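Local coordinates for malonyl acyl carrier protein transacylase (Streptococcus pneumoniae, PDB 3IM8) that probably transfers the malonyl group from malonyl-CoA to holo-acyl carrier protein, the step that supplies malonyl units for fatty acid synthesis, at residues T4-A9 against A71-L76; E143-A148 against V154-Y159. One frame throughout, in Å; residues are numbered along the deposited sequence.

Contact 1. Residues T4-A9 against A71-L76; sequences TAFLFA and AIYRLL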
loop_
_atom_site.group_PDB
_atom_site.type_symbol
_atom_site.label_atom_id
_atom_site.label_comp_id
_atom_site.label_asym_id
_atom_site.label_seq_id
_atom_site.Cartn_x
_atom_site.Cartn_y
_atom_site.Cartn_z
ATOM N N THR A 4 -12.566 14.307 5.947
ATOM C CA THR A 4 -11.940 13.676 4.743
ATOM C C THR A 4 -10.709 12.798 5.090
ATOM O O THR A 4 -9.853 13.219 5.878
ATOM C CB THR A 4 -11.543 14.740 3.667
ATOM O OG1 THR A 4 -12.702 15.393 3.187
ATOM C CG2 THR A 4 -10.837 14.099 2.444
ATOM N N ALA A 5 -10.634 11.579 4.513
ATOM C CA ALA A 5 -9.392 10.742 4.561
ATOM C C ALA A 5 -8.704 10.581 3.190
ATOM O O ALA A 5 -9.391 10.366 2.185
ATOM C CB ALA A 5 -9.692 9.373 5.153
ATOM N N PHE A 6 -7.365 10.714 3.156
ATOM C CA PHE A 6 -6.562 10.398 1.955
ATOM C C PHE A 6 -6.088 8.934 2.078
ATOM O O PHE A 6 -5.564 8.508 3.120
ATOM C CB PHE A 6 -5.371 11.346 1.766
ATOM C CG PHE A 6 -5.745 12.774 1.339
ATOM C CD1 PHE A 6 -7.080 13.204 1.253
ATOM C CD2 PHE A 6 -4.748 13.685 1.040
ATOM C CE1 PHE A 6 -7.391 14.532 0.861
ATOM C CE2 PHE A 6 -5.037 14.995 0.645
ATOM C CZ PHE A 6 -6.363 15.423 0.561
ATOM N N LEU A 7 -6.294 8.174 1.011
ATOM C CA LEU A 7 -5.936 6.774 0.981
ATOM C C LEU A 7 -4.798 6.653 -0.031
ATOM O O LEU A 7 -4.982 6.940 -1.216
ATOM C CB LEU A 7 -7.128 5.984 0.526
ATOM C CG LEU A 7 -8.374 6.096 1.415
ATOM C CD1 LEU A 7 -9.505 5.285 0.808
ATOM C CD2 LEU A 7 -8.157 5.710 2.894
ATOM N N PHE A 8 -3.631 6.191 0.404
ATOM C CA PHE A 8 -2.483 6.192 -0.536
ATOM C C PHE A 8 -2.233 4.838 -1.246
ATOM O O PHE A 8 -2.165 3.811 -0.615
ATOM C CB PHE A 8 -1.231 6.667 0.166
ATOM C CG PHE A 8 -1.256 8.134 0.554
ATOM C CD1 PHE A 8 -1.941 8.560 1.677
ATOM C CD2 PHE A 8 -0.526 9.068 -0.169
ATOM C CE1 PHE A 8 -1.940 9.912 2.056
ATOM C CE2 PHE A 8 -0.490 10.391 0.195
ATOM C CZ PHE A 8 -1.210 10.833 1.307
ATOM N N ALA A 9 -2.096 4.875 -2.575
ATOM C CA ALA A 9 -1.696 3.745 -3.416
ATOM C C ALA A 9 -0.543 2.865 -2.917
ATOM O O ALA A 9 0.411 3.361 -2.328
ATOM C CB ALA A 9 -1.349 4.263 -4.879
ATOM N N ALA A 71 4.010 13.623 -3.982
ATOM C CA ALA A 71 3.828 14.792 -4.879
ATOM C C ALA A 71 2.345 15.122 -5.152
ATOM O O ALA A 71 1.949 16.302 -5.128
ATOM C CB ALA A 71 4.508 14.548 -6.158
ATOM N N ILE A 72 1.539 14.101 -5.423
ATOM C CA ILE A 72 0.102 14.295 -5.656
ATOM C C ILE A 72 -0.605 14.831 -4.383
ATOM O O ILE A 72 -1.443 15.750 -4.425
ATOM C CB ILE A 72 -0.574 12.995 -6.165
ATOM C CG1 ILE A 72 -0.013 12.626 -7.541
ATOM C CG2 ILE A 72 -2.081 13.220 -6.300
ATOM C CD1 ILE A 72 -0.437 11.330 -8.058
ATOM N N TYR A 73 -0.259 14.277 -3.247
ATOM C CA TYR A 73 -0.826 14.779 -1.974
ATOM C C TYR A 73 -0.438 16.229 -1.759
ATOM O O TYR A 73 -1.312 17.046 -1.447
ATOM C CB TYR A 73 -0.368 13.901 -0.805
ATOM C CG TYR A 73 -0.153 14.610 0.507
ATOM C CD1 TYR A 73 -1.209 14.908 1.339
ATOM C CD2 TYR A 73 1.143 14.933 0.937
ATOM C CE1 TYR A 73 -0.981 15.582 2.563
ATOM C CE2 TYR A 73 1.383 15.568 2.116
ATOM C CZ TYR A 73 0.332 15.893 2.933
ATOM O OH TYR A 73 0.618 16.535 4.146
ATOM N N ARG A 74 0.847 16.559 -1.987
ATOM C CA ARG A 74 1.324 17.927 -1.856
ATOM C C ARG A 74 0.625 18.883 -2.824
ATOM O O ARG A 74 0.313 20.027 -2.460
ATOM C CB ARG A 74 2.854 18.029 -1.991
ATOM C CG ARG A 74 3.609 17.581 -0.787
ATOM C CD ARG A 74 5.099 17.500 -1.079
ATOM N NE ARG A 74 5.899 17.168 0.098
ATOM C CZ ARG A 74 7.226 17.228 0.116
ATOM N NH1 ARG A 74 7.877 17.611 -0.982
ATOM N NH2 ARG A 74 7.898 16.948 1.242
ATOM N N LEU A 75 0.335 18.409 -4.036
ATOM C CA LEU A 75 -0.467 19.191 -4.977
ATOM C C LEU A 75 -1.878 19.468 -4.428
ATOM O O LEU A 75 -2.327 20.637 -4.437
ATOM C CB LEU A 75 -0.505 18.540 -6.371
ATOM C CG LEU A 75 -1.384 19.178 -7.471
ATOM C CD1 LEU A 75 -1.143 20.675 -7.668
ATOM C CD2 LEU A 75 -1.232 18.450 -8.794
ATOM N N LEU A 76 -2.563 18.409 -3.973
ATOM C CA LEU A 76 -3.859 18.535 -3.338
ATOM C C LEU A 76 -3.801 19.586 -2.198
ATOM O O LEU A 76 -4.702 20.439 -2.109
ATOM C CB LEU A 76 -4.391 17.164 -2.842
ATOM C CG LEU A 76 -4.845 16.144 -3.907
ATOM C CD1 LEU A 76 -5.770 15.160 -3.335
ATOM C CD2 LEU A 76 -5.568 16.861 -5.052
#
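Strand 4-8, an inner strand of the four-stranded parallel sheet in the acyltransferase fold, packs Phe6 and Phe8 against Tyr73 and Leu76 of helix 58-78, a worked example of a helix covering a sheet through aromatic side chains. Strand and helix run nearly antiparallel, at 159°. Their axes come no closer than 10.8 Å, a distance bridged by the side chains of Phe6, Phe8, Tyr73 and Leu76. Tyr73 lies opposite both phenylalanines. Its ring and that of Phe6 meet edge against edge, Phe6 CD2 standing 3.8 Å from Tyr73 CD1 in the plane of the tyrosine ring, and the two side chains run roughly at right angles. Phe8 offers its own edge, with CE2 touching Tyr73 CB at 3.7 Å. That edge is turned toward the tyrosine face in an offset edge-to-face pair, centroids 6.0 Å apart and planes at 61°. One turn along the helix, Leu76 sends CD1 to within 3.9 Å of Phe6 CZ. Alternation along the strand puts Phe6 and Phe8 both on the helix side; the CB of Phe8 points past the helix, but chi1 of -68°, with CG anti to the carbonyl carbon, swings the end of the ring back to it. Ile272 of the neighbouring strand 268-272 touches Phe6 and Leu76, while Ala99 of helix 92-99 touches Phe8 and Tyr73. Phe8 also contacts the probable nucleophile elbow around Ser90, the predicted active-site serine. With no polar pair between the segments, the contact rests on buried apolar packing and on the turn of the Phe8 edge toward the Tyr73 face.

Contact 2. Residues E143-A148 against V154-Y159; sequences EACQKA and VTPANY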
loop_
_atom_site.group_PDB
_atom_site.type_symbol
_atom_site.label_atom_id
_atom_site.label_comp_id
_atom_site.label_asym_id
_atom_site.label_seq_id
_atom_site.Cartn_x
_atom_site.Cartn_y
_atom_site.Cartn_z
ATOM N N GLU A 143 -9.615 -20.617 8.495
ATOM C CA GLU A 143 -9.620 -22.060 8.802
ATOM C C GLU A 143 -8.948 -22.908 7.701
ATOM O O GLU A 143 -8.062 -23.749 7.959
ATOM C CB GLU A 143 -11.066 -22.523 9.013
ATOM C CG GLU A 143 -11.218 -23.928 9.650
ATOM C CD GLU A 143 -12.680 -24.450 9.674
ATOM O OE1 GLU A 143 -12.898 -25.606 10.131
ATOM O OE2 GLU A 143 -13.605 -23.715 9.236
ATOM N N ALA A 144 -9.346 -22.672 6.460
ATOM C CA ALA A 144 -8.720 -23.392 5.370
ATOM C C ALA A 144 -7.197 -23.210 5.401
ATOM O O ALA A 144 -6.437 -24.205 5.305
ATOM C CB ALA A 144 -9.317 -22.972 4.059
ATOM N N CYS A 145 -6.735 -21.959 5.582
ATOM C CA CYS A 145 -5.300 -21.683 5.613
ATOM C C CYS A 145 -4.606 -22.325 6.832
ATOM O O CYS A 145 -3.436 -22.733 6.788
ATOM C CB CYS A 145 -5.053 -20.169 5.631
ATOM S SG CYS A 145 -5.483 -19.329 4.081
ATOM N N GLN A 146 -5.334 -22.357 7.937
ATOM C CA GLN A 146 -4.846 -23.036 9.126
ATOM C C GLN A 146 -4.620 -24.534 8.930
ATOM O O GLN A 146 -3.492 -24.992 9.163
ATOM C CB GLN A 146 -5.683 -22.682 10.370
ATOM C CG GLN A 146 -5.021 -21.457 11.055
ATOM C CD GLN A 146 -5.995 -20.614 11.846
ATOM O OE1 GLN A 146 -7.076 -21.099 12.224
ATOM N NE2 GLN A 146 -5.623 -19.328 12.109
ATOM N N LYS A 147 -5.628 -25.275 8.463
ATOM C CA LYS A 147 -5.437 -26.696 8.123
ATOM C C LYS A 147 -4.252 -26.906 7.166
ATOM O O LYS A 147 -3.425 -27.794 7.354
ATOM C CB LYS A 147 -6.690 -27.264 7.481
ATOM C CG LYS A 147 -6.757 -28.795 7.517
ATOM C CD LYS A 147 -8.162 -29.275 7.136
ATOM C CE LYS A 147 -9.307 -28.718 8.066
ATOM N NZ LYS A 147 -10.689 -28.597 7.423
ATOM N N ALA A 148 -4.159 -26.049 6.151
ATOM C CA ALA A 148 -3.116 -26.178 5.129
ATOM C C ALA A 148 -1.708 -25.864 5.610
ATOM O O ALA A 148 -0.770 -26.285 4.955
ATOM C CB ALA A 148 -3.448 -25.304 3.919
ATOM N N VAL A 154 1.086 -20.622 4.620
ATOM C CA VAL A 154 -0.069 -20.078 3.891
ATOM C C VAL A 154 -0.987 -19.276 4.834
ATOM O O VAL A 154 -1.573 -19.838 5.754
ATOM C CB VAL A 154 -0.850 -21.205 3.182
ATOM C CG1 VAL A 154 -1.143 -22.354 4.180
ATOM C CG2 VAL A 154 -2.100 -20.659 2.548
ATOM N N THR A 155 -1.092 -17.961 4.654
ATOM C CA THR A 155 -2.072 -17.177 5.471
ATOM C C THR A 155 -2.797 -16.108 4.630
ATOM O O THR A 155 -2.337 -15.796 3.511
ATOM C CB THR A 155 -1.419 -16.477 6.685
ATOM O OG1 THR A 155 -0.309 -15.685 6.255
ATOM C CG2 THR A 155 -0.959 -17.502 7.730
ATOM N N PRO A 156 -3.933 -15.569 5.133
ATOM C CA PRO A 156 -4.450 -14.396 4.420
ATOM C C PRO A 156 -3.400 -13.280 4.475
ATOM O O PRO A 156 -2.843 -13.025 5.535
ATOM C CB PRO A 156 -5.717 -14.019 5.194
ATOM C CG PRO A 156 -6.187 -15.335 5.776
ATOM C CD PRO A 156 -4.844 -15.984 6.216
ATOM N N ALA A 157 -3.136 -12.652 3.333
ATOM C CA ALA A 157 -2.171 -11.563 3.192
ATOM C C ALA A 157 -2.885 -10.197 3.127
ATOM O O ALA A 157 -2.408 -9.215 3.697
ATOM C CB ALA A 157 -1.299 -11.766 1.894
ATOM N N ASN A 158 -3.997 -10.121 2.378
ATOM C CA ASN A 158 -4.648 -8.840 2.175
ATOM C C ASN A 158 -6.115 -8.977 2.447
ATOM O O ASN A 158 -6.808 -9.621 1.688
ATOM C CB ASN A 158 -4.439 -8.316 0.746
ATOM C CG ASN A 158 -2.967 -7.985 0.425
ATOM O OD1 ASN A 158 -2.221 -8.835 -0.006
ATOM N ND2 ASN A 158 -2.582 -6.745 0.616
ATOM N N TYR A 159 -6.585 -8.367 3.523
ATOM C CA TYR A 159 -8.035 -8.254 3.771
ATOM C C TYR A 159 -8.542 -6.987 3.073
ATOM O O TYR A 159 -8.593 -5.920 3.674
ATOM C CB TYR A 159 -8.366 -8.181 5.270
ATOM C CG TYR A 159 -8.037 -9.467 6.040
ATOM C CD1 TYR A 159 -6.743 -9.700 6.545
ATOM C CD2 TYR A 159 -9.007 -10.430 6.275
ATOM C CE1 TYR A 159 -6.429 -10.863 7.252
ATOM C CE2 TYR A 159 -8.691 -11.618 7.011
ATOM C CZ TYR A 159 -7.392 -11.810 7.480
ATOM O OH TYR A 159 -7.051 -12.917 8.192
#
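Cys145 and Ala148, near the end of helix 138-148, pack on Val154 and Pro156 at the start of strand 154-161, joining the first helix to the second strand of the ferredoxin-like small subdomain of FabD enzymes. The strand returns at 151° to the helix; the two segment axes approach to 7.3 Å, helix end and strand start being linked by only five residues. The tight core is the Cys145-Val154 pair. Cys145 CB lies 3.5 Å from Val154 O, and Val154 CG1 lies 3.5 Å from Cys145 O, both packing contacts and not hydrogen bonds. CG1, set between the backbone N and the carbonyl carbon (chi1 50°), also meets Ala148 CB at 3.8 Å, while CG2 turns to Cys145 SG at 3.9 Å. Val174 and Ala177 of helix 171-184 also touch this valine, and Ile167 of strand 164-169 touches Cys145. By contrast Glu143, Gln146 and Lys147 are exposed, and Gln146 and Lys147 lie on the far side of the helix, their CB atoms turned away from the strand. Thr155, partly exposed, barely joins the contact. Farther on, Ala157 and Asn158 form a classic beta bulge opposite Val166. Cys145 SG lies 4.0 Å from Pro156 CD.

Overall arrangement
From the N terminus the chain lays down strand 4-8 at once, then runs through a mainly helical passage without a strand before helix 58-78 returns to it; contact 1 closes this long loop of 61 residues. Only later does contact 2 close a much shorter one, of five residues. The two loops follow in series and neither nest nor cross. Contact 1 lies in the large alpha/beta subdomain with the parallel sheet, contact 2 in the ferredoxin-like small subdomain. Their centres are 32 Å apart on opposite sides of the chain's centre. The side chain of Phe8 is about 10 Å from that of Ser90, and that of Thr155 about 7 Å from that of His199, the predicted active-site histidine.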